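Long-range contacts in NADH oxidase (Thermus thermophilus, PDB 6RVB), which acts as an NADH-dependent coenzyme A disulfide reductase, a flavoprotein that probably passes electrons from NADH through bound FAD: residues A[36-41]-A[56-61]; A[45-50]-A[131-136]; A[29-34]-A[74-79]. All coordinates share one frame; numbering follows the deposited sequence.

In the fold
Along the chain the segments run 29-34, 36-41, 45-50, 56-61, 74-79 and 131-136, so interaction 1 is nested inside the loop closed by interaction 3, while interaction 2 crosses both. Interaction 3 pairs strands 29-34 and 73-77 at one border of the parallel sheet that begins with strand 4-8, beside the adenosine half of FAD. Interaction 1 joins the loops around helix 46-50 near coenzyme A; the centres of interactions 1 and 3 are about 15 Å apart. Interaction 2, about 11 Å from interaction 1 between centres, ties that helix to the loop leading into helix 136-145, next to the flavin ring. Interactions 2 and 3 are about 23 Å apart between centres, so the series spans one FAD molecule from adenosine to flavin.

Interaction 1 of 3, residues A[36-41]-A[56-61]; sequences SGWVSY and RLERLV. With COA (coenzyme A), chain G.
Val61 packs one methyl under the backbone of the 36-41 loop: CG2 lies 3.5 Å from Ser40 O and also close to Val39 O. With CG1 at chi1 68°, the other branch, CG2, stands anti to the backbone N, against the two carbonyls. This is the tight half of the contact. Here Tyr41 and Val61 form a single bridge, with their CA atoms 4.0 Å apart, and backbone bonds from Ser40 to Ala62 and from Leu60 to Gly42 flank it. Tyr41 CA-H faces Leu60 O, and its CB rests on Val61 CA. The phenol ring leaves the 56-61 segment, since chi1 of 63° sets CG between the backbone N and carbonyl carbon, and packs on Val11 and Met136. Leu60, buried, packs on Tyr366 of the second subunit.

The second strand of the FAD-binding Rossmann-type domain is followed by this loop, which leads to Cys44, a residue seen to bind coenzyme A covalently in a structure of this protein, and then to helix 46-50. Ser40 OG donates to coenzyme A O9P at 3.0 Å. At the start of the loop an ST turn is closed by Trp38 N donating to Ser36 OG (3.0 Å).

Toward solvent the contact thins. Glu58, exposed on the 3-10 turn 57-60, bends at chi2 and brings OE2 to the edge of the Trp38 indole, 3.6 Å from CH2 and in the ring plane; carboxylate and ring are turned 51° from each other. Trp38 also packs on Met136 and Glu137 of helix 136-145.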
# COMPACT_ATOMS: atom_id res chain seq x y z
N SER A 36 -36.06 2.94 -4.23
CA SER A 36 -35.62 4.30 -4.37
C SER A 36 -35.60 4.76 -5.79
O SER A 36 -35.12 5.85 -6.10
CB SER A 36 -34.21 4.40 -3.85
OG SER A 36 -33.23 4.19 -4.86
N GLY A 37 -36.02 3.96 -6.73
CA GLY A 37 -35.81 4.53 -8.03
C GLY A 37 -34.41 4.89 -8.52
O GLY A 37 -34.28 5.38 -9.61
N TRP A 38 -33.36 4.57 -7.79
CA TRP A 38 -32.06 4.36 -8.43
C TRP A 38 -31.44 3.05 -7.95
O TRP A 38 -31.62 2.61 -6.85
CB TRP A 38 -31.09 5.43 -8.03
CG TRP A 38 -31.33 6.80 -8.44
CD1 TRP A 38 -32.12 7.72 -7.84
CD2 TRP A 38 -30.69 7.46 -9.48
NE1 TRP A 38 -32.04 8.91 -8.48
CE2 TRP A 38 -31.15 8.76 -9.50
CE3 TRP A 38 -29.75 7.07 -10.41
CZ2 TRP A 38 -30.72 9.67 -10.42
CZ3 TRP A 38 -29.33 7.97 -11.33
CH2 TRP A 38 -29.80 9.25 -11.34
N VAL A 39 -30.61 2.44 -8.75
CA VAL A 39 -30.16 1.10 -8.46
C VAL A 39 -28.67 1.02 -8.82
O VAL A 39 -28.17 1.72 -9.72
CB VAL A 39 -31.07 0.05 -9.27
CG1 VAL A 39 -30.47 -0.43 -10.55
CG2 VAL A 39 -31.45 -1.09 -8.44
N SER A 40 -27.93 0.21 -8.11
CA SER A 40 -26.52 0.01 -8.43
C SER A 40 -25.67 1.26 -8.56
O SER A 40 -25.15 1.54 -9.63
CB SER A 40 -26.43 -0.82 -9.69
OG SER A 40 -25.10 -1.14 -9.97
N TYR A 41 -25.48 2.01 -7.49
CA TYR A 41 -24.74 3.26 -7.58
C TYR A 41 -23.80 3.42 -6.38
O TYR A 41 -23.95 2.81 -5.33
CB TYR A 41 -25.72 4.43 -7.68
CG TYR A 41 -26.60 4.56 -6.43
CD1 TYR A 41 -27.77 3.90 -6.32
CD2 TYR A 41 -26.20 5.33 -5.33
CE1 TYR A 41 -28.50 3.99 -5.20
CE2 TYR A 41 -26.93 5.42 -4.20
CZ TYR A 41 -28.11 4.75 -4.13
OH TYR A 41 -28.95 4.82 -3.02
N ARG A 56 -21.83 15.28 -12.90
CA ARG A 56 -23.22 14.92 -12.73
C ARG A 56 -23.40 13.65 -11.87
O ARG A 56 -22.59 12.75 -11.89
CB ARG A 56 -23.97 14.79 -14.08
CG ARG A 56 -23.13 14.63 -15.32
CD ARG A 56 -23.90 13.95 -16.43
NE ARG A 56 -23.18 14.06 -17.71
CZ ARG A 56 -22.34 13.15 -18.22
NH1 ARG A 56 -22.07 12.01 -17.56
NH2 ARG A 56 -21.75 13.37 -19.41
N LEU A 57 -24.49 13.62 -11.11
CA LEU A 57 -24.85 12.53 -10.25
C LEU A 57 -24.99 11.18 -10.97
O LEU A 57 -24.74 10.12 -10.40
CB LEU A 57 -26.15 12.88 -9.58
CG LEU A 57 -26.49 12.38 -8.22
CD1 LEU A 57 -25.30 12.65 -7.38
CD2 LEU A 57 -27.72 13.15 -7.73
N GLU A 58 -25.36 11.18 -12.23
CA GLU A 58 -25.55 9.88 -12.93
C GLU A 58 -24.22 9.25 -13.13
O GLU A 58 -24.15 8.14 -13.48
CB GLU A 58 -26.36 9.97 -14.29
CG GLU A 58 -26.73 11.47 -14.85
CD GLU A 58 -27.78 12.30 -13.94
OE1 GLU A 58 -27.51 13.44 -13.41
OE2 GLU A 58 -28.92 11.80 -13.76
N ARG A 59 -23.13 9.97 -12.92
CA ARG A 59 -21.80 9.37 -13.11
C ARG A 59 -21.46 8.24 -12.07
O ARG A 59 -20.55 7.47 -12.24
CB ARG A 59 -20.76 10.49 -13.14
CG ARG A 59 -19.76 10.37 -14.29
CD ARG A 59 -19.98 11.45 -15.27
NE ARG A 59 -18.70 11.94 -15.77
CZ ARG A 59 -18.58 12.96 -16.63
NH1 ARG A 59 -19.71 13.58 -17.04
NH2 ARG A 59 -17.36 13.36 -17.07
N LEU A 60 -22.24 8.15 -11.01
CA LEU A 60 -21.98 7.30 -9.88
C LEU A 60 -22.68 5.93 -10.10
O LEU A 60 -22.57 5.01 -9.32
CB LEU A 60 -22.59 7.98 -8.66
CG LEU A 60 -21.76 8.66 -7.60
CD1 LEU A 60 -20.49 9.20 -8.12
CD2 LEU A 60 -22.51 9.76 -6.81
N VAL A 61 -23.46 5.81 -11.15
CA VAL A 61 -24.22 4.59 -11.34
C VAL A 61 -23.30 3.58 -12.11
O VAL A 61 -22.59 3.93 -13.05
CB VAL A 61 -25.47 4.86 -12.15
CG1 VAL A 61 -25.04 5.23 -13.56
CG2 VAL A 61 -26.26 3.59 -12.29
N1A COA G . -9.79 -7.07 -15.24
C2A COA G . -10.18 -8.37 -15.33
N3A COA G . -11.36 -8.83 -14.78
C4A COA G . -12.24 -8.05 -14.08
C5A COA G . -11.88 -6.62 -13.93
C6A COA G . -10.58 -6.13 -14.55
N6A COA G . -10.22 -4.77 -14.40
N7A COA G . -12.87 -6.03 -13.22
C8A COA G . -13.75 -7.02 -12.94
N9A COA G . -13.40 -8.23 -13.45
C1B COA G . -14.21 -9.49 -13.30
C2B COA G . -14.39 -9.90 -11.84
O2B COA G . -13.21 -10.65 -11.50
C3B COA G . -15.67 -10.74 -11.80
O3B COA G . -15.34 -12.12 -12.02
P3B COA G . -16.34 -13.39 -12.08
O7A COA G . -15.45 -14.50 -11.56
O8A COA G . -17.57 -13.03 -11.28
O9A COA G . -16.65 -13.50 -13.56
C4B COA G . -16.45 -10.24 -12.98
O4B COA G . -15.56 -9.45 -13.81
C5B COA G . -17.67 -9.42 -12.53
O5B COA G . -17.27 -8.05 -12.30
P1A COA G . -18.25 -6.79 -12.60
O1A COA G . -17.40 -5.59 -12.30
O2A COA G . -18.92 -7.01 -13.96
O3A COA G . -19.27 -6.94 -11.34
P2A COA G . -20.76 -7.55 -11.24
O4A COA G . -20.86 -8.60 -10.12
O5A COA G . -21.38 -7.86 -12.61
O6A COA G . -21.36 -6.12 -10.72
CBP COA G . -22.64 -4.53 -9.58
CCP COA G . -22.34 -6.00 -9.68
CDP COA G . -21.76 -3.83 -10.61
CEP COA G . -24.08 -4.32 -9.99
CAP COA G . -22.33 -4.18 -8.09
OAP COA G . -20.93 -4.40 -7.80
C9P COA G . -22.66 -2.75 -7.71
O9P COA G . -23.84 -2.43 -7.62
N8P COA G . -21.69 -1.85 -7.51
C7P COA G . -22.10 -0.45 -7.49
C6P COA G . -22.51 -0.08 -6.08
C5P COA G . -21.20 -0.30 -5.33
O5P COA G . -20.85 -1.40 -4.92
N4P COA G . -20.40 0.72 -5.08
C3P COA G . -19.72 0.58 -3.79
C2P COA G . -20.69 0.62 -2.59
S1P COA G . -20.68 2.30 -1.80

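Interaction 2 of 3, residues A[45-50]-A[131-136]. With FAD (flavin-adenine dinucleotide), chain E.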
# COMPACT_ATOMS: atom_id res chain seq x y z
N GLY A 45 -19.56 7.93 -3.51
CA GLY A 45 -19.09 8.97 -4.39
C GLY A 45 -19.85 10.27 -4.19
O GLY A 45 -19.44 11.32 -4.77
N LEU A 46 -20.92 10.24 -3.40
CA LEU A 46 -21.73 11.44 -3.24
C LEU A 46 -20.91 12.67 -2.78
O LEU A 46 -21.12 13.78 -3.25
CB LEU A 46 -22.97 11.20 -2.37
CG LEU A 46 -24.02 10.22 -2.91
CD1 LEU A 46 -24.84 9.70 -1.76
CD2 LEU A 46 -24.88 10.86 -3.97
N PRO A 47 -19.97 12.49 -1.86
CA PRO A 47 -19.38 13.76 -1.50
C PRO A 47 -18.60 14.40 -2.60
O PRO A 47 -18.44 15.61 -2.54
CB PRO A 47 -18.51 13.38 -0.35
CG PRO A 47 -19.25 12.32 0.27
CD PRO A 47 -19.79 11.51 -0.79
N TYR A 48 -18.16 13.61 -3.58
CA TYR A 48 -17.35 14.10 -4.71
C TYR A 48 -18.20 14.82 -5.78
O TYR A 48 -17.68 15.61 -6.58
CB TYR A 48 -16.43 13.00 -5.25
CG TYR A 48 -15.58 12.54 -4.11
CD1 TYR A 48 -14.67 13.40 -3.50
CD2 TYR A 48 -15.77 11.29 -3.56
CE1 TYR A 48 -13.95 13.01 -2.43
CE2 TYR A 48 -15.04 10.88 -2.44
CZ TYR A 48 -14.14 11.76 -1.88
OH TYR A 48 -13.44 11.40 -0.74
N VAL A 49 -19.50 14.58 -5.73
CA VAL A 49 -20.46 15.18 -6.64
C VAL A 49 -20.94 16.49 -6.01
O VAL A 49 -20.85 17.49 -6.66
CB VAL A 49 -21.61 14.19 -6.96
CG1 VAL A 49 -22.74 14.85 -7.57
CG2 VAL A 49 -21.12 13.21 -7.81
N LEU A 50 -21.48 16.45 -4.78
CA LEU A 50 -21.63 17.60 -3.91
C LEU A 50 -20.52 18.67 -4.08
O LEU A 50 -20.84 19.85 -4.19
CB LEU A 50 -21.67 17.08 -2.47
CG LEU A 50 -23.08 16.98 -2.01
CD1 LEU A 50 -24.14 16.74 -3.17
CD2 LEU A 50 -23.15 16.01 -0.88
N TYR A 131 -30.65 18.44 6.38
CA TYR A 131 -30.42 17.32 5.46
C TYR A 131 -29.72 16.07 6.02
O TYR A 131 -29.12 16.05 7.10
CB TYR A 131 -29.62 17.83 4.29
CG TYR A 131 -30.28 18.91 3.50
CD1 TYR A 131 -31.13 18.60 2.43
CD2 TYR A 131 -30.01 20.21 3.73
CE1 TYR A 131 -31.72 19.57 1.64
CE2 TYR A 131 -30.60 21.20 2.96
CZ TYR A 131 -31.47 20.86 1.93
OH TYR A 131 -32.05 21.87 1.24
N THR A 132 -29.74 15.04 5.20
CA THR A 132 -29.15 13.74 5.53
C THR A 132 -28.41 13.21 4.29
O THR A 132 -28.74 13.62 3.19
CB THR A 132 -30.29 12.90 5.91
OG1 THR A 132 -30.14 12.57 7.27
CG2 THR A 132 -30.44 11.65 5.03
N LEU A 133 -27.38 12.40 4.42
CA LEU A 133 -26.63 12.05 3.18
C LEU A 133 -26.44 10.61 3.03
O LEU A 133 -25.44 10.09 3.45
CB LEU A 133 -25.21 12.58 3.18
CG LEU A 133 -24.76 13.16 1.86
CD1 LEU A 133 -23.25 13.02 1.65
CD2 LEU A 133 -25.48 12.54 0.76
N ARG A 134 -27.36 9.96 2.36
CA ARG A 134 -27.34 8.50 2.26
C ARG A 134 -27.70 7.98 0.87
O ARG A 134 -27.25 6.95 0.47
CB ARG A 134 -28.28 7.92 3.31
CG ARG A 134 -28.23 6.45 3.55
CD ARG A 134 -27.06 6.11 4.43
NE ARG A 134 -26.69 4.72 4.24
CZ ARG A 134 -25.47 4.27 4.50
NH1 ARG A 134 -24.53 5.14 5.00
NH2 ARG A 134 -25.25 2.98 4.26
N THR A 135 -28.49 8.70 0.09
CA THR A 135 -29.07 8.12 -1.12
C THR A 135 -28.95 9.07 -2.27
O THR A 135 -28.55 10.21 -2.07
CB THR A 135 -30.55 7.93 -0.91
OG1 THR A 135 -31.18 9.21 -0.79
CG2 THR A 135 -30.79 7.25 0.36
N MET A 136 -29.32 8.66 -3.48
CA MET A 136 -29.14 9.59 -4.60
C MET A 136 -30.10 10.72 -4.42
O MET A 136 -29.83 11.82 -4.78
CB MET A 136 -29.28 8.93 -5.94
CG MET A 136 -28.30 7.85 -6.15
SD MET A 136 -26.83 8.39 -7.04
CE MET A 136 -27.69 9.04 -8.52
PA FAD E . -27.84 0.50 0.66
O1A FAD E . -28.21 1.28 2.03
O2A FAD E . -26.70 0.98 -0.27
O5B FAD E . -29.19 0.34 -0.30
C5B FAD E . -30.47 -0.18 0.20
C4B FAD E . -31.62 0.16 -0.74
O4B FAD E . -32.61 -0.83 -0.53
C3B FAD E . -32.17 1.56 -0.49
O3B FAD E . -32.04 2.45 -1.65
C2B FAD E . -33.58 1.25 -0.23
O2B FAD E . -34.21 2.23 -1.06
C1B FAD E . -33.82 -0.23 -0.68
N9A FAD E . -34.85 -0.84 0.23
C8A FAD E . -34.90 -0.74 1.60
N7A FAD E . -36.05 -1.27 2.12
C5A FAD E . -36.76 -1.74 1.06
C6A FAD E . -38.07 -2.43 0.94
N6A FAD E . -38.75 -2.71 2.09
N1A FAD E . -38.49 -2.74 -0.32
C2A FAD E . -37.71 -2.43 -1.43
N3A FAD E . -36.49 -1.80 -1.44
C4A FAD E . -35.98 -1.45 -0.20
N1 FAD E . -18.30 2.54 1.93
C2 FAD E . -16.97 2.28 1.74
O2 FAD E . -16.54 1.08 1.76
N3 FAD E . -16.12 3.30 1.50
C4 FAD E . -16.51 4.62 1.40
O4 FAD E . -15.71 5.60 1.16
C4X FAD E . -17.96 4.95 1.55
N5 FAD E . -18.38 6.26 1.44
C5X FAD E . -19.71 6.51 1.61
C6 FAD E . -20.19 7.84 1.53
C7 FAD E . -21.56 8.13 1.69
C7M FAD E . -22.01 9.56 1.58
C8 FAD E . -22.55 7.02 1.95
C8M FAD E . -24.03 7.26 2.14
C9 FAD E . -22.08 5.69 2.07
C9A FAD E . -20.71 5.36 1.91
N10 FAD E . -20.27 3.98 2.00
C10 FAD E . -18.87 3.78 1.83
C1' FAD E . -21.17 2.86 2.33
C2' FAD E . -22.03 2.36 1.22
O2' FAD E . -23.02 3.33 0.88
C3' FAD E . -22.81 1.15 1.66
O3' FAD E . -21.98 0.32 2.47
C4' FAD E . -23.22 0.46 0.35
O4' FAD E . -23.99 1.27 -0.60
C5' FAD E . -23.84 -0.93 0.61
O5' FAD E . -25.24 -0.89 0.85
P FAD E . -26.29 -2.10 0.61
O1P FAD E . -26.31 -2.51 -0.85
O2P FAD E . -26.52 -3.14 1.73
O3P FAD E . -27.58 -1.14 0.84
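Leu46 and Leu133 slide past each other in opposite directions, with Leu46 CD1 and Leu133 CD2 meeting at 3.9 Å. Leu46 holds its CG anti to the carbonyl carbon (chi1 -64°), an orientation that carries both methyls from helix 46-50 toward the 131-136 loop. CD1 therefore also lies near Thr135 O, and CD2 stands 4.4 Å from Met136 SD.

The two branches of Leu133 have different duties. CD2 serves Leu46, whereas CD1 meets Leu50 CD2 tip to tip at 3.9 Å and touches the flavin methyl C7M at 3.7 Å. Pro47 closes in on the same methyl with CD, 3.8 Å away, so helix and loop form a shared apolar seat for the dimethylbenzene end of FAD.

Arg134 turns its side chain away from the helix. Its CG is anti to the backbone N (chi1 -169°), and a bend at chi2 (80°) folds the remaining chain along the flavin, bringing NH1 to 3.6 Å from C8M. FAD O2' lies over one face of the guanidinium. NH2 forms a salt bridge to Asp281, NE makes a weak hydrogen bond to Ala115 O, and NH1 a weak one to NAD. One residue on, Thr135 is the N-cap of helix 136-145, its OG1 bonded to Asp138 N, while Asp138 OD2 accepts from Arg134 N.

Between the segments themselves the side-chain contact is wholly apolar and buried, with the charge set to one side: Leu133 and Pro47 line the C7M methyl, with Leu46 and Leu50 packed behind Leu133, while the guanidinium, its charge probably partly offset by Asp281, lies where FAD and NAD meet.

Interaction 3 of 3, residues A[29-34]-A[74-79]. With FAD (flavin-adenine dinucleotide), chain E.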
# COMPACT_ATOMS: atom_id res chain seq x y z
N GLU A 29 -34.48 -17.29 -12.62
CA GLU A 29 -35.17 -16.06 -12.94
C GLU A 29 -34.80 -15.04 -11.90
O GLU A 29 -35.07 -15.26 -10.75
CB GLU A 29 -36.67 -16.22 -12.85
CG GLU A 29 -37.34 -17.39 -13.55
CD GLU A 29 -38.92 -17.33 -13.52
OE1 GLU A 29 -39.53 -17.83 -14.50
OE2 GLU A 29 -39.57 -16.82 -12.57
N VAL A 30 -34.24 -13.91 -12.27
CA VAL A 30 -33.69 -13.00 -11.26
C VAL A 30 -34.37 -11.66 -11.31
O VAL A 30 -34.29 -10.93 -12.28
CB VAL A 30 -32.13 -12.78 -11.44
CG1 VAL A 30 -31.58 -11.84 -10.43
CG2 VAL A 30 -31.37 -14.06 -11.32
N VAL A 31 -35.00 -11.28 -10.24
CA VAL A 31 -35.64 -9.99 -10.24
C VAL A 31 -35.32 -9.13 -8.98
O VAL A 31 -35.39 -9.61 -7.86
CB VAL A 31 -37.19 -10.14 -10.37
CG1 VAL A 31 -37.76 -11.06 -9.32
CG2 VAL A 31 -37.81 -8.82 -10.15
N VAL A 32 -35.03 -7.86 -9.19
CA VAL A 32 -34.67 -6.95 -8.11
C VAL A 32 -35.75 -5.91 -7.86
O VAL A 32 -36.01 -5.14 -8.73
CB VAL A 32 -33.45 -6.15 -8.60
CG1 VAL A 32 -33.05 -5.12 -7.58
CG2 VAL A 32 -32.33 -7.07 -8.81
N TYR A 33 -36.36 -5.83 -6.69
CA TYR A 33 -37.30 -4.72 -6.38
C TYR A 33 -36.60 -3.65 -5.50
O TYR A 33 -36.37 -3.86 -4.32
CB TYR A 33 -38.57 -5.21 -5.63
CG TYR A 33 -39.41 -6.11 -6.40
CD1 TYR A 33 -39.95 -5.69 -7.58
CD2 TYR A 33 -39.67 -7.39 -5.99
CE1 TYR A 33 -40.74 -6.54 -8.37
CE2 TYR A 33 -40.47 -8.28 -6.79
CZ TYR A 33 -40.99 -7.82 -7.97
OH TYR A 33 -41.74 -8.60 -8.78
N GLU A 34 -36.30 -2.50 -6.08
CA GLU A 34 -35.61 -1.39 -5.41
C GLU A 34 -36.59 -0.25 -5.12
O GLU A 34 -37.19 0.28 -6.03
CB GLU A 34 -34.40 -0.97 -6.28
CG GLU A 34 -33.57 0.29 -5.94
CD GLU A 34 -33.30 0.58 -4.45
OE1 GLU A 34 -32.83 -0.29 -3.70
OE2 GLU A 34 -33.55 1.72 -4.01
N LEU A 74 -33.92 -8.49 -14.16
CA LEU A 74 -35.05 -7.57 -14.20
C LEU A 74 -35.10 -6.64 -13.03
O LEU A 74 -35.45 -7.11 -11.90
CB LEU A 74 -36.41 -8.25 -14.30
CG LEU A 74 -36.42 -8.98 -15.62
CD1 LEU A 74 -37.44 -10.09 -15.58
CD2 LEU A 74 -36.51 -8.03 -16.87
N VAL A 75 -34.80 -5.34 -13.25
CA VAL A 75 -34.91 -4.45 -12.12
C VAL A 75 -36.10 -3.49 -12.10
O VAL A 75 -36.28 -2.74 -12.98
CB VAL A 75 -33.52 -3.79 -11.68
CG1 VAL A 75 -32.41 -4.19 -12.58
CG2 VAL A 75 -33.61 -2.27 -11.60
N HIS A 76 -36.89 -3.51 -11.06
CA HIS A 76 -37.93 -2.52 -10.89
C HIS A 76 -37.66 -1.49 -9.82
O HIS A 76 -37.72 -1.78 -8.67
CB HIS A 76 -39.22 -3.26 -10.55
CG HIS A 76 -39.55 -4.29 -11.57
ND1 HIS A 76 -39.58 -5.63 -11.29
CD2 HIS A 76 -39.74 -4.17 -12.90
CE1 HIS A 76 -39.82 -6.31 -12.39
NE2 HIS A 76 -39.90 -5.45 -13.38
N THR A 77 -37.42 -0.26 -10.22
CA THR A 77 -37.27 0.80 -9.24
C THR A 77 -38.57 1.38 -8.70
O THR A 77 -39.64 1.13 -9.23
CB THR A 77 -36.49 1.98 -9.80
OG1 THR A 77 -37.12 2.48 -10.96
CG2 THR A 77 -35.11 1.59 -10.12
N ARG A 78 -38.49 2.17 -7.65
CA ARG A 78 -39.71 2.68 -7.03
C ARG A 78 -40.70 1.57 -6.77
O ARG A 78 -41.88 1.73 -7.00
CB ARG A 78 -40.39 3.77 -7.86
CG ARG A 78 -39.48 4.71 -8.78
CD ARG A 78 -39.67 6.23 -8.51
NE ARG A 78 -39.43 6.45 -7.07
CZ ARG A 78 -40.37 6.59 -6.11
NH1 ARG A 78 -41.67 6.64 -6.43
NH2 ARG A 78 -40.01 6.74 -4.81
N HIS A 79 -40.21 0.44 -6.30
CA HIS A 79 -41.08 -0.65 -5.91
C HIS A 79 -40.78 -1.10 -4.52
O HIS A 79 -39.71 -1.61 -4.25
CB HIS A 79 -40.83 -1.86 -6.77
CG HIS A 79 -41.54 -1.82 -8.07
ND1 HIS A 79 -41.18 -0.99 -9.09
CD2 HIS A 79 -42.60 -2.54 -8.52
CE1 HIS A 79 -41.98 -1.18 -10.12
NE2 HIS A 79 -42.86 -2.11 -9.79
PA FAD E . -27.84 0.50 0.66
O1A FAD E . -28.21 1.28 2.03
O2A FAD E . -26.70 0.98 -0.27
O5B FAD E . -29.19 0.34 -0.30
C5B FAD E . -30.47 -0.18 0.20
C4B FAD E . -31.62 0.16 -0.74
O4B FAD E . -32.61 -0.83 -0.53
C3B FAD E . -32.17 1.56 -0.49
O3B FAD E . -32.04 2.45 -1.65
C2B FAD E . -33.58 1.25 -0.23
O2B FAD E . -34.21 2.23 -1.06
C1B FAD E . -33.82 -0.23 -0.68
N9A FAD E . -34.85 -0.84 0.23
C8A FAD E . -34.90 -0.74 1.60
N7A FAD E . -36.05 -1.27 2.12
C5A FAD E . -36.76 -1.74 1.06
C6A FAD E . -38.07 -2.43 0.94
N6A FAD E . -38.75 -2.71 2.09
N1A FAD E . -38.49 -2.74 -0.32
C2A FAD E . -37.71 -2.43 -1.43
N3A FAD E . -36.49 -1.80 -1.44
C4A FAD E . -35.98 -1.45 -0.20
N1 FAD E . -18.30 2.54 1.93
C2 FAD E . -16.97 2.28 1.74
O2 FAD E . -16.54 1.08 1.76
N3 FAD E . -16.12 3.30 1.50
C4 FAD E . -16.51 4.62 1.40
O4 FAD E . -15.71 5.60 1.16
C4X FAD E . -17.96 4.95 1.55
N5 FAD E . -18.38 6.26 1.44
C5X FAD E . -19.71 6.51 1.61
C6 FAD E . -20.19 7.84 1.53
C7 FAD E . -21.56 8.13 1.69
C7M FAD E . -22.01 9.56 1.58
C8 FAD E . -22.55 7.02 1.95
C8M FAD E . -24.03 7.26 2.14
C9 FAD E . -22.08 5.69 2.07
C9A FAD E . -20.71 5.36 1.91
N10 FAD E . -20.27 3.98 2.00
C10 FAD E . -18.87 3.78 1.83
C1' FAD E . -21.17 2.86 2.33
C2' FAD E . -22.03 2.36 1.22
O2' FAD E . -23.02 3.33 0.88
C3' FAD E . -22.81 1.15 1.66
O3' FAD E . -21.98 0.32 2.47
C4' FAD E . -23.22 0.46 0.35
O4' FAD E . -23.99 1.27 -0.60
C5' FAD E . -23.84 -0.93 0.61
O5' FAD E . -25.24 -0.89 0.85
P FAD E . -26.29 -2.10 0.61
O1P FAD E . -26.31 -2.51 -0.85
O2P FAD E . -26.52 -3.14 1.73
O3P FAD E . -27.58 -1.14 0.84
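Val32 N donates to Leu74 O at 2.8 Å, tilted 23° from the carbonyl plane, and Val31 CA-H also approaches this oxygen. The parallel pairing continues with Leu74 N to Val30 O, His76 N to Val32 O and Glu34 N to His76 O, the last at 3.0 Å. Farther along, His79 N reaches Glu34 O from above the carbonyl plane.

On one face of this border of the Rossmann-type sheet, Tyr33 and His76 lie side by side and meet rim to rim, centroids 5.5 Å apart. Val31 CG2, anti to its backbone N, lies to one face of the tyrosine, offset toward the ring's rim; the tyrosine OH bonds to Asp104. His79 ND1 donates to Thr77 O, which fixes that ring's rotation. Val32 and Val75 pair on the other face, CB to CB at 3.9 Å.

Glu34, bent at chi2 (39°), swings its carboxylate to the adenosine ribose of FAD. OE2, less surely placed, accepts from O3B (2.9 Å), O2B and Ser36 N, and OE1 from Gly10 N. An alanine here lacks the carboxylate and would probably leave both ribose hydroxyls and the two backbone amides without their acceptor. An acid near the C-terminal end of the second strand, close to both ribose hydroxyls, fits the classic dinucleotide-binding arrangement, so the edge pairing is likely to position the acid for the ribose.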